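Long-range contact in spore germination protein B3 (Bacillus subtilis subsp. subtilis, PDB 3N54), which takes part in triggering spore germination in response to a mixture of L-asparagine, glucose, fructose and potassium ions: residues I184-L196 and V291-P303. Sequence-based numbering, arbitrary orientation.
Sequences IIKRGSNKLVGFL and VMDKLQHEYKTDP. With SO4 (sulfate ion), chain B.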
ATOM      1  N   ILE A 184       0.347  -4.933  -2.460  1.00 34.63           N
ATOM      2  CA  ILE A 184       1.234  -5.756  -1.652  1.00 34.86           C
ATOM      3  C   ILE A 184       2.657  -5.570  -2.157  1.00 35.54           C
ATOM      4  O   ILE A 184       2.966  -5.964  -3.276  1.00 36.26           O
ATOM      5  CB  ILE A 184       0.862  -7.254  -1.739  1.00 35.92           C
ATOM      6  CG1 ILE A 184      -0.618  -7.475  -1.417  1.00 35.60           C
ATOM      7  CG2 ILE A 184       1.735  -8.075  -0.796  1.00 36.60           C
ATOM      8  CD1 ILE A 184      -1.124  -8.855  -1.821  1.00 36.22           C
ATOM      9  N   ILE A 185       3.513  -4.963  -1.337  1.00 35.67           N
ATOM     10  CA  ILE A 185       4.909  -4.735  -1.691  1.00 36.94           C
ATOM     11  C   ILE A 185       5.757  -5.820  -1.042  1.00 38.71           C
ATOM     12  O   ILE A 185       5.726  -5.999   0.175  1.00 38.40           O
ATOM     13  CB  ILE A 185       5.417  -3.340  -1.225  1.00 36.56           C
ATOM     14  CG1 ILE A 185       4.446  -2.227  -1.639  1.00 36.00           C
ATOM     15  CG2 ILE A 185       6.801  -3.062  -1.781  1.00 37.22           C
ATOM     16  CD1 ILE A 185       4.166  -2.167  -3.129  1.00 37.66           C
ATOM     17  N   LYS A 186       6.503  -6.557  -1.856  1.00 41.15           N
ATOM     18  CA  LYS A 186       7.291  -7.674  -1.353  1.00 43.85           C
ATOM     19  C   LYS A 186       8.691  -7.232  -0.939  1.00 45.13           C
ATOM     20  O   LYS A 186       9.293  -6.365  -1.569  1.00 44.81           O
ATOM     21  CB  LYS A 186       7.377  -8.776  -2.402  1.00 46.22           C
ATOM     22  CG  LYS A 186       7.995 -10.077  -1.891  1.00 49.90           C
ATOM     23  CD  LYS A 186       7.719 -11.195  -2.859  1.00 53.84           C
ATOM     24  CE  LYS A 186       8.166 -12.549  -2.340  1.00 57.80           C
ATOM     25  NZ  LYS A 186       7.435 -13.625  -3.105  1.00 60.09           N
ATOM     26  N   ARG A 187       9.196  -7.853   0.122  1.00 47.01           N
ATOM     27  CA  ARG A 187      10.518  -7.553   0.668  1.00 48.88           C
ATOM     28  C   ARG A 187      11.605  -7.880  -0.342  1.00 51.51           C
ATOM     29  O   ARG A 187      11.387  -8.664  -1.269  1.00 52.89           O
ATOM     30  CB  ARG A 187      10.745  -8.339   1.960  1.00 50.47           C
ATOM     31  CG  ARG A 187      11.026  -9.844   1.782  1.00 54.94           C
ATOM     32  CD  ARG A 187      10.195 -10.699   2.745  1.00 57.73           C
ATOM     33  NE  ARG A 187      10.138 -10.122   4.086  1.00 59.28           N
ATOM     34  CZ  ARG A 187       9.130 -10.269   4.948  1.00 59.07           C
ATOM     35  NH1 ARG A 187       8.053 -10.980   4.642  1.00 58.08           N
ATOM     36  NH2 ARG A 187       9.197  -9.671   6.131  1.00 60.45           N
ATOM     37  N   GLY A 188      12.772  -7.278  -0.158  1.00 52.84           N
ATOM     38  CA  GLY A 188      13.900  -7.485  -1.057  1.00 55.66           C
ATOM     39  C   GLY A 188      13.730  -6.689  -2.337  1.00 54.86           C
ATOM     40  O   GLY A 188      14.389  -5.666  -2.530  1.00 54.98           O
ATOM     41  N   SER A 189      12.836  -7.157  -3.206  1.00 53.86           N
ATOM     42  CA  SER A 189      12.586  -6.494  -4.483  1.00 53.50           C
ATOM     43  C   SER A 189      11.953  -5.123  -4.290  1.00 50.31           C
ATOM     44  O   SER A 189      12.187  -4.203  -5.071  1.00 50.66           O
ATOM     45  CB  SER A 189      11.661  -7.342  -5.344  1.00 53.65           C
ATOM     46  OG  SER A 189      10.368  -7.406  -4.762  1.00 51.13           O
ATOM     47  N   ASN A 190      11.125  -5.002  -3.256  1.00 47.48           N
ATOM     48  CA  ASN A 190      10.416  -3.767  -2.985  1.00 44.99           C
ATOM     49  C   ASN A 190       9.450  -3.457  -4.145  1.00 43.81           C
ATOM     50  O   ASN A 190       9.182  -2.294  -4.454  1.00 43.13           O
ATOM     51  CB  ASN A 190      11.437  -2.645  -2.779  1.00 46.18           C
ATOM     52  CG  ASN A 190      11.115  -1.747  -1.615  1.00 44.82           C
ATOM     53  OD1 ASN A 190      10.180  -1.970  -0.859  1.00 45.36           O
ATOM     54  ND2 ASN A 190      11.916  -0.720  -1.463  1.00 48.01           N
ATOM     55  N   LYS A 191       8.942  -4.514  -4.780  1.00 43.48           N
ATOM     56  CA  LYS A 191       8.017  -4.408  -5.901  1.00 43.21           C
ATOM     57  C   LYS A 191       6.623  -4.846  -5.495  1.00 41.02           C
ATOM     58  O   LYS A 191       6.452  -5.661  -4.575  1.00 40.60           O
ATOM     59  CB  LYS A 191       8.483  -5.279  -7.069  1.00 46.08           C
ATOM     60  CG  LYS A 191       9.774  -4.818  -7.695  1.00 49.05           C
ATOM     61  CD  LYS A 191      10.197  -5.724  -8.840  1.00 53.07           C
ATOM     62  CE  LYS A 191      11.501  -5.242  -9.457  1.00 56.19           C
ATOM     63  NZ  LYS A 191      11.894  -6.053 -10.635  1.00 61.40           N
ATOM     64  N   LEU A 192       5.621  -4.314  -6.188  1.00 39.85           N
ATOM     65  CA  LEU A 192       4.242  -4.702  -5.933  1.00 37.92           C
ATOM     66  C   LEU A 192       4.003  -6.046  -6.620  1.00 39.16           C
ATOM     67  O   LEU A 192       4.262  -6.187  -7.818  1.00 40.79           O
ATOM     68  CB  LEU A 192       3.262  -3.626  -6.416  1.00 37.11           C
ATOM     69  CG  LEU A 192       1.760  -3.930  -6.266  1.00 36.58           C
ATOM     70  CD1 LEU A 192       0.946  -2.654  -6.012  1.00 35.05           C
ATOM     71  CD2 LEU A 192       1.208  -4.703  -7.484  1.00 36.87           C
ATOM     72  N   VAL A 193       3.536  -7.033  -5.855  1.00 38.44           N
ATOM     73  CA  VAL A 193       3.307  -8.388  -6.384  1.00 39.86           C
ATOM     74  C   VAL A 193       1.823  -8.715  -6.538  1.00 39.28           C
ATOM     75  O   VAL A 193       1.474  -9.750  -7.104  1.00 41.24           O
ATOM     76  CB  VAL A 193       3.991  -9.464  -5.517  1.00 40.76           C
ATOM     77  CG1 VAL A 193       5.516  -9.295  -5.558  1.00 41.98           C
ATOM     78  CG2 VAL A 193       3.473  -9.426  -4.086  1.00 39.08           C
ATOM     79  N   GLY A 194       0.956  -7.836  -6.049  1.00 37.24           N
ATOM     80  CA  GLY A 194      -0.485  -8.004  -6.224  1.00 36.93           C
ATOM     81  C   GLY A 194      -1.283  -6.990  -5.429  1.00 35.11           C
ATOM     82  O   GLY A 194      -0.709  -6.161  -4.723  1.00 33.60           O
ATOM     83  N   PHE A 195      -2.605  -7.068  -5.555  1.00 35.25           N
ATOM     84  CA  PHE A 195      -3.533  -6.228  -4.798  1.00 34.50           C
ATOM     85  C   PHE A 195      -4.515  -7.079  -3.996  1.00 34.80           C
ATOM     86  O   PHE A 195      -4.879  -8.177  -4.397  1.00 35.51           O
ATOM     87  CB  PHE A 195      -4.381  -5.355  -5.724  1.00 34.88           C
ATOM     88  CG  PHE A 195      -3.628  -4.261  -6.416  1.00 36.44           C
ATOM     89  CD1 PHE A 195      -3.495  -3.013  -5.825  1.00 35.81           C
ATOM     90  CD2 PHE A 195      -3.087  -4.463  -7.675  1.00 37.99           C
ATOM     91  CE1 PHE A 195      -2.823  -1.991  -6.473  1.00 37.11           C
ATOM     92  CE2 PHE A 195      -2.411  -3.450  -8.323  1.00 38.81           C
ATOM     93  CZ  PHE A 195      -2.280  -2.212  -7.725  1.00 38.55           C
ATOM     94  N   LEU A 196      -4.943  -6.541  -2.863  1.00 34.23           N
ATOM     95  CA  LEU A 196      -6.031  -7.099  -2.098  1.00 34.77           C
ATOM     96  C   LEU A 196      -7.215  -6.168  -2.339  1.00 35.02           C
ATOM     97  O   LEU A 196      -7.034  -4.958  -2.492  1.00 34.38           O
ATOM     98  CB  LEU A 196      -5.685  -7.168  -0.609  1.00 34.53           C
ATOM     99  CG  LEU A 196      -4.595  -8.162  -0.178  1.00 34.82           C
ATOM    100  CD1 LEU A 196      -4.409  -8.133   1.334  1.00 34.13           C
ATOM    101  CD2 LEU A 196      -4.918  -9.572  -0.642  1.00 35.89           C
ATOM    102  N   VAL A 291      -8.075 -14.996   2.311  1.00 42.89           N
ATOM    103  CA  VAL A 291      -7.026 -13.982   2.184  1.00 42.30           C
ATOM    104  C   VAL A 291      -5.664 -14.565   2.564  1.00 43.31           C
ATOM    105  O   VAL A 291      -4.681 -14.368   1.850  1.00 43.46           O
ATOM    106  CB  VAL A 291      -7.311 -12.732   3.050  1.00 41.32           C
ATOM    107  CG1 VAL A 291      -6.160 -11.732   2.944  1.00 40.80           C
ATOM    108  CG2 VAL A 291      -8.623 -12.079   2.633  1.00 40.89           C
ATOM    109  N   MET A 292      -5.620 -15.301   3.672  1.00 43.90           N
ATOM    110  CA  MET A 292      -4.374 -15.913   4.133  1.00 45.64           C
ATOM    111  C   MET A 292      -3.851 -16.928   3.116  1.00 46.68           C
ATOM    112  O   MET A 292      -2.652 -17.091   2.953  1.00 48.03           O
ATOM    113  CB  MET A 292      -4.576 -16.582   5.497  1.00 47.19           C
ATOM    114  CG  MET A 292      -3.302 -16.746   6.316  1.00 50.34           C
ATOM    115  SD  MET A 292      -2.440 -15.191   6.664  1.00 52.10           S
ATOM    116  CE  MET A 292      -3.799 -14.106   7.072  1.00 49.03           C
ATOM    117  N   ASP A 293      -4.760 -17.602   2.428  1.00 46.77           N
ATOM    118  CA  ASP A 293      -4.381 -18.555   1.395  1.00 48.50           C
ATOM    119  C   ASP A 293      -3.706 -17.841   0.214  1.00 47.63           C
ATOM    120  O   ASP A 293      -2.728 -18.339  -0.339  1.00 49.63           O
ATOM    121  CB  ASP A 293      -5.609 -19.328   0.916  1.00 49.19           C
ATOM    122  CG  ASP A 293      -5.245 -20.551   0.120  1.00 53.24           C
ATOM    123  OD1 ASP A 293      -4.777 -21.534   0.724  1.00 57.52           O
ATOM    124  OD2 ASP A 293      -5.445 -20.540  -1.106  1.00 56.18           O
ATOM    125  N   LYS A 294      -4.235 -16.679  -0.165  1.00 44.87           N
ATOM    126  CA  LYS A 294      -3.616 -15.855  -1.204  1.00 44.79           C
ATOM    127  C   LYS A 294      -2.234 -15.351  -0.759  1.00 43.94           C
ATOM    128  O   LYS A 294      -1.291 -15.361  -1.539  1.00 45.07           O
ATOM    129  CB  LYS A 294      -4.507 -14.665  -1.571  1.00 43.34           C
ATOM    130  CG  LYS A 294      -5.810 -15.053  -2.253  1.00 44.57           C
ATOM    131  CD  LYS A 294      -6.804 -13.897  -2.300  1.00 44.58           C
ATOM    132  CE  LYS A 294      -6.403 -12.797  -3.274  1.00 46.08           C
ATOM    133  NZ  LYS A 294      -6.484 -13.230  -4.693  1.00 50.00           N
ATOM    134  N   LEU A 295      -2.117 -14.924   0.494  1.00 41.96           N
ATOM    135  CA  LEU A 295      -0.835 -14.430   1.005  1.00 42.20           C
ATOM    136  C   LEU A 295       0.198 -15.552   1.053  1.00 44.49           C
ATOM    137  O   LEU A 295       1.351 -15.367   0.658  1.00 45.69           O
ATOM    138  CB  LEU A 295      -0.994 -13.801   2.393  1.00 40.67           C
ATOM    139  CG  LEU A 295      -1.785 -12.490   2.472  1.00 38.82           C
ATOM    140  CD1 LEU A 295      -1.867 -12.010   3.910  1.00 36.99           C
ATOM    141  CD2 LEU A 295      -1.168 -11.415   1.585  1.00 37.60           C
ATOM    142  N   GLN A 296      -0.227 -16.726   1.506  1.00 45.38           N
ATOM    143  CA  GLN A 296       0.687 -17.860   1.632  1.00 48.01           C
ATOM    144  C   GLN A 296       1.063 -18.527   0.309  1.00 49.98           C
ATOM    145  O   GLN A 296       2.227 -18.855   0.103  1.00 52.42           O
ATOM    146  CB  GLN A 296       0.100 -18.908   2.575  1.00 48.96           C
ATOM    147  CG  GLN A 296       0.171 -18.522   4.033  1.00 48.64           C
ATOM    148  CD  GLN A 296      -0.495 -19.555   4.916  1.00 50.30           C
ATOM    149  OE1 GLN A 296      -1.699 -19.763   4.828  1.00 49.79           O
ATOM    150  NE2 GLN A 296       0.287 -20.208   5.769  1.00 52.46           N
ATOM    151  N   HIS A 297       0.098 -18.715  -0.585  1.00 49.40           N
ATOM    152  CA  HIS A 297       0.333 -19.541  -1.779  1.00 52.20           C
ATOM    153  C   HIS A 297       0.206 -18.834  -3.130  1.00 51.83           C
ATOM    154  O   HIS A 297       0.642 -19.386  -4.140  1.00 54.96           O
ATOM    155  CB  HIS A 297      -0.582 -20.770  -1.729  1.00 53.56           C
ATOM    156  CG  HIS A 297      -0.537 -21.488  -0.414  1.00 54.71           C
ATOM    157  ND1 HIS A 297       0.595 -22.131   0.045  1.00 58.16           N
ATOM    158  CD2 HIS A 297      -1.475 -21.647   0.548  1.00 53.83           C
ATOM    159  CE1 HIS A 297       0.349 -22.659   1.230  1.00 58.44           C
ATOM    160  NE2 HIS A 297      -0.901 -22.382   1.557  1.00 56.20           N
ATOM    161  N   GLU A 298      -0.388 -17.645  -3.168  1.00 48.51           N
ATOM    162  CA  GLU A 298      -0.434 -16.875  -4.410  1.00 48.66           C
ATOM    163  C   GLU A 298       0.717 -15.864  -4.403  1.00 48.81           C
ATOM    164  O   GLU A 298       1.572 -15.897  -5.279  1.00 51.14           O
ATOM    165  CB  GLU A 298      -1.777 -16.164  -4.594  1.00 46.12           C
ATOM    166  CG  GLU A 298      -1.963 -15.542  -5.983  1.00 46.37           C
ATOM    167  CD  GLU A 298      -3.253 -14.745  -6.130  1.00 42.71           C
ATOM    168  OE1 GLU A 298      -3.472 -14.199  -7.221  1.00 43.01           O
ATOM    169  OE2 GLU A 298      -4.049 -14.652  -5.172  1.00 39.22           O
ATOM    170  N   TYR A 299       0.739 -14.987  -3.403  1.00 46.45           N
ATOM    171  CA  TYR A 299       1.763 -13.934  -3.311  1.00 46.99           C
ATOM    172  C   TYR A 299       3.016 -14.384  -2.554  1.00 48.75           C
ATOM    173  O   TYR A 299       4.099 -13.850  -2.785  1.00 50.16           O
ATOM    174  CB  TYR A 299       1.165 -12.656  -2.705  1.00 43.89           C
ATOM    175  CG  TYR A 299      -0.053 -12.211  -3.470  1.00 42.91           C
ATOM    176  CD1 TYR A 299      -1.309 -12.172  -2.871  1.00 40.60           C
ATOM    177  CD2 TYR A 299       0.037 -11.907  -4.824  1.00 45.05           C
ATOM    178  CE1 TYR A 299      -2.437 -11.799  -3.598  1.00 39.94           C
ATOM    179  CE2 TYR A 299      -1.080 -11.541  -5.556  1.00 44.76           C
ATOM    180  CZ  TYR A 299      -2.310 -11.484  -4.936  1.00 42.31           C
ATOM    181  OH  TYR A 299      -3.410 -11.112  -5.668  1.00 44.30           O
ATOM    182  N   LYS A 300       2.864 -15.357  -1.659  1.00 49.45           N
ATOM    183  CA  LYS A 300       3.986 -15.940  -0.922  1.00 51.74           C
ATOM    184  C   LYS A 300       4.768 -14.915  -0.089  1.00 51.13           C
ATOM    185  O   LYS A 300       6.008 -14.934  -0.058  1.00 53.03           O
ATOM    186  CB  LYS A 300       4.936 -16.678  -1.879  1.00 55.70           C
ATOM    187  CG  LYS A 300       4.273 -17.785  -2.702  1.00 58.40           C
ATOM    188  CD  LYS A 300       5.288 -18.460  -3.618  1.00 63.32           C
ATOM    189  CE  LYS A 300       4.658 -19.575  -4.432  1.00 66.65           C
ATOM    190  NZ  LYS A 300       5.613 -20.178  -5.402  1.00 72.04           N
ATOM    191  N   THR A 301       4.048 -14.019   0.577  1.00 48.73           N
ATOM    192  CA  THR A 301       4.694 -13.086   1.490  1.00 48.19           C
ATOM    193  C   THR A 301       3.751 -12.639   2.605  1.00 46.24           C
ATOM    194  O   THR A 301       2.527 -12.690   2.463  1.00 44.56           O
ATOM    195  CB  THR A 301       5.278 -11.867   0.749  1.00 48.43           C
ATOM    196  OG1 THR A 301       6.311 -11.281   1.551  1.00 49.12           O
ATOM    197  CG2 THR A 301       4.198 -10.826   0.430  1.00 45.93           C
ATOM    198  N   ASP A 302       4.357 -12.234   3.716  1.00 46.69           N
ATOM    199  CA  ASP A 302       3.665 -11.759   4.905  1.00 45.81           C
ATOM    200  C   ASP A 302       3.819 -10.240   4.948  1.00 44.85           C
ATOM    201  O   ASP A 302       4.873  -9.741   5.351  1.00 45.99           O
ATOM    202  CB  ASP A 302       4.269 -12.430   6.152  1.00 47.77           C
ATOM    203  CG  ASP A 302       4.020 -11.651   7.451  1.00 48.48           C
ATOM    204  OD1 ASP A 302       3.053 -10.861   7.530  1.00 48.16           O
ATOM    205  OD2 ASP A 302       4.810 -11.842   8.409  1.00 51.53           O
ATOM    206  N   PRO A 303       2.780  -9.497   4.511  1.00 43.11           N
ATOM    207  CA  PRO A 303       2.838  -8.042   4.498  1.00 42.62           C
ATOM    208  C   PRO A 303       2.168  -7.401   5.714  1.00 42.31           C
ATOM    209  O   PRO A 303       1.848  -6.212   5.679  1.00 41.84           O
ATOM    210  CB  PRO A 303       2.046  -7.697   3.236  1.00 41.85           C
ATOM    211  CG  PRO A 303       0.977  -8.780   3.171  1.00 40.80           C
ATOM    212  CD  PRO A 303       1.501  -9.973   3.945  1.00 41.99           C
TER
HETATM  213  S   SO4 B   1      -8.909 -14.553  -6.915  1.00 83.62           S
HETATM  214  O1  SO4 B   1      -7.626 -14.844  -7.541  1.00 83.37           O
HETATM  215  O2  SO4 B   1      -9.482 -13.367  -7.542  1.00 83.48           O
HETATM  216  O3  SO4 B   1      -8.738 -14.306  -5.488  1.00 83.76           O
HETATM  217  O4  SO4 B   1      -9.799 -15.694  -7.083  1.00 83.57           O
HETATM  218  O   HOH W   1       8.282 -15.637  -1.636  1.00 61.52           O
HETATM  219  O   HOH W   2       7.307  -9.576   8.002  1.00 53.66           O
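The delta methyl of Ile184 sits over one face of the Tyr299 ring: CD1 lies 3.8 Å from the ring centroid and 26° off the normal, a CH-pi contact displaced toward the CD1–CE1 rim. It gets there because CG1 stands beside the backbone N (chi1 -53°) and the chain then runs out extended, and the Ile184 and Tyr299 side chains cross at about a right angle; CG2, anti to that N, slides past Thr301 CG2 at 3.9 Å. Glu298 CG backs the opposite face. Tyr299 CE2 comes within 3.6 Å of Gly194 CA, where a beta carbon would collide with the ring. Were Tyr299 an alanine, the Ile184 methyl would probably lose its aromatic platform and a gap would open beside Gly194. The contact joins the hairpin of strands 177-186 and 191-196, at the margin of a mixed five-stranded sheet, to the C-terminal end of helix 271-299, whose last turn is of the wider pi type. Beyond it the chain turns through Lys300, with positive phi. Lys186, extended beyond CG, brings NZ to Tyr299 O in a weak 3.4 Å hydrogen bond, while a water 2.6 Å from Lys186 NZ donates to Lys300 O. The Arg187 chain, bent at chi2 and chi3, crosses Thr301 obliquely, its NH1 3.6 Å from Thr301 OG1; Asp326 forms a salt bridge with this guanidinium and also hydrogen-bonds Thr301 OG1, as does Ser164.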